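Local coordinates for hypothetical protein SpyM3_0169 (Streptococcus pyogenes, PDB 1PG6) that is of unknown function but belongs to the AIM24 (mitochondrial biogenesis) family of the cupin clan and binds calcium ions in the crystal, at residues G109-R114 against H217-I222. Sequence-based numbering, arbitrary orientation.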
# COMPACT_ATOMS: atom_id res chain seq x y z
N GLY A 109 12.37 -7.43 7.49
CA GLY A 109 13.14 -8.44 8.20
C GLY A 109 12.89 -8.26 9.68
O GLY A 109 11.85 -8.66 10.19
N GLU A 110 13.85 -7.64 10.37
CA GLU A 110 13.72 -7.38 11.79
C GLU A 110 12.58 -6.39 11.96
O GLU A 110 11.96 -6.30 13.01
CB GLU A 110 15.01 -6.78 12.35
CG GLU A 110 16.26 -7.62 12.14
CD GLU A 110 17.45 -7.09 12.91
OE1 GLU A 110 18.58 -7.59 12.69
OE2 GLU A 110 17.26 -6.18 13.74
N LYS A 111 12.32 -5.64 10.89
CA LYS A 111 11.24 -4.66 10.91
C LYS A 111 10.20 -5.02 9.85
O LYS A 111 10.53 -5.53 8.78
CB LYS A 111 11.79 -3.25 10.64
CG LYS A 111 12.75 -2.75 11.72
CD LYS A 111 13.31 -1.37 11.40
CE LYS A 111 12.23 -0.29 11.44
NZ LYS A 111 11.77 0.02 12.82
N GLN A 112 8.94 -4.79 10.19
CA GLN A 112 7.83 -5.06 9.29
C GLN A 112 6.91 -3.86 9.37
O GLN A 112 7.06 -3.02 10.27
CB GLN A 112 7.06 -6.32 9.70
CG GLN A 112 7.86 -7.62 9.62
CD GLN A 112 8.38 -7.91 8.22
OE1 GLN A 112 7.73 -7.60 7.22
NE2 GLN A 112 9.56 -8.52 8.14
N TYR A 113 5.97 -3.76 8.44
CA TYR A 113 5.07 -2.62 8.42
C TYR A 113 3.63 -2.97 8.09
O TYR A 113 3.33 -4.04 7.55
CB TYR A 113 5.55 -1.60 7.38
CG TYR A 113 6.96 -1.10 7.60
CD1 TYR A 113 8.07 -1.82 7.16
CD2 TYR A 113 7.18 0.09 8.31
CE1 TYR A 113 9.36 -1.39 7.42
CE2 TYR A 113 8.47 0.53 8.57
CZ TYR A 113 9.56 -0.21 8.13
OH TYR A 113 10.83 0.21 8.44
N ARG A 114 2.74 -2.04 8.42
CA ARG A 114 1.33 -2.15 8.12
C ARG A 114 1.08 -0.95 7.19
O ARG A 114 1.75 0.08 7.31
CB ARG A 114 0.47 -2.02 9.38
CG ARG A 114 0.75 -3.08 10.45
CD ARG A 114 -0.31 -3.05 11.55
NE ARG A 114 0.11 -3.73 12.78
CZ ARG A 114 0.06 -5.04 12.98
NH1 ARG A 114 -0.40 -5.85 12.03
NH2 ARG A 114 0.45 -5.55 14.14
N HIS A 217 6.87 2.28 20.14
CA HIS A 217 8.10 2.64 19.44
C HIS A 217 8.02 2.20 17.98
O HIS A 217 7.66 1.07 17.69
CB HIS A 217 9.31 1.98 20.09
CG HIS A 217 9.54 2.38 21.51
ND1 HIS A 217 8.72 1.97 22.55
CD2 HIS A 217 10.49 3.16 22.08
CE1 HIS A 217 9.16 2.48 23.68
NE2 HIS A 217 10.23 3.21 23.43
N GLY A 218 8.39 3.11 17.08
CA GLY A 218 8.36 2.78 15.67
C GLY A 218 8.21 4.00 14.78
O GLY A 218 8.14 5.13 15.27
N GLU A 219 8.17 3.78 13.47
CA GLU A 219 8.03 4.89 12.53
C GLU A 219 6.63 4.97 11.94
O GLU A 219 5.95 3.97 11.77
CB GLU A 219 9.05 4.76 11.39
CG GLU A 219 10.51 4.88 11.82
CD GLU A 219 10.97 3.73 12.68
OE1 GLU A 219 10.82 2.57 12.24
OE2 GLU A 219 11.49 3.99 13.79
N ILE A 220 6.22 6.20 11.63
CA ILE A 220 4.92 6.45 11.03
C ILE A 220 5.19 7.30 9.80
O ILE A 220 5.82 8.35 9.91
CB ILE A 220 4.00 7.25 11.98
CG1 ILE A 220 3.73 6.44 13.25
CG2 ILE A 220 2.70 7.59 11.28
CD1 ILE A 220 3.13 7.26 14.36
N TYR A 221 4.75 6.85 8.63
CA TYR A 221 4.94 7.62 7.41
C TYR A 221 3.62 8.25 7.05
O TYR A 221 2.62 7.56 6.85
CB TYR A 221 5.42 6.72 6.27
CG TYR A 221 6.81 6.20 6.49
CD1 TYR A 221 7.93 6.91 6.05
CD2 TYR A 221 7.03 5.02 7.21
CE1 TYR A 221 9.22 6.47 6.33
CE2 TYR A 221 8.32 4.58 7.49
CZ TYR A 221 9.40 5.30 7.05
OH TYR A 221 10.67 4.85 7.36
N ILE A 222 3.60 9.57 7.00
CA ILE A 222 2.36 10.26 6.65
C ILE A 222 2.54 10.95 5.31
O ILE A 222 3.66 11.16 4.85
CB ILE A 222 1.96 11.30 7.70
CG1 ILE A 222 3.03 12.38 7.81
CG2 ILE A 222 1.74 10.62 9.05
CD1 ILE A 222 2.60 13.58 8.63
O HOH W 1 10.82 2.67 9.47
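The phenol rings of Y113 and Y221 meet CE2 to CE2 at 4.2 Å. Y113 CE2 comes up to the rim of the Y221 ring, close to level with it, while Y221 approaches the Y113 ring obliquely, so the two do not stack. A single water lies at the edge of both rings and in the plane of each, 2.7 Å from Y113 OH and 3.0 Å from Y221 OH. The same water donates a hydrogen bond to E219 OE1, tying both hydroxyls to the carboxylate.

K111 NZ donates to the syn lone pair of E219 OE1 at 2.8 Å, the hydrogen bond of a salt bridge. The side chains of K111 and E219 cross at about a right angle: K111 is extended to CD, then folds at chi3 (67°) and again at chi4, which turns its ammonium toward the acid. OE1 is thus gripped by both lysine and water. The ammonium makes a second salt bridge with E189, and sharing by two acids would be expected to favour its positive charge.

In this cupin-clan protein, Y113 and the pair E219 and Y221 come from strands 113-116 and 219-223 of one six-stranded antiparallel sheet, with strand 183-187 between them; K111 reaches in from the loop leading into 113-116. K111 and Y113 touch S187 of the intervening strand. L106 of strand 103-108, from the other six-stranded sheet, touches both tyrosines, and K168 of strand 166-171 flanks E219 and Y221.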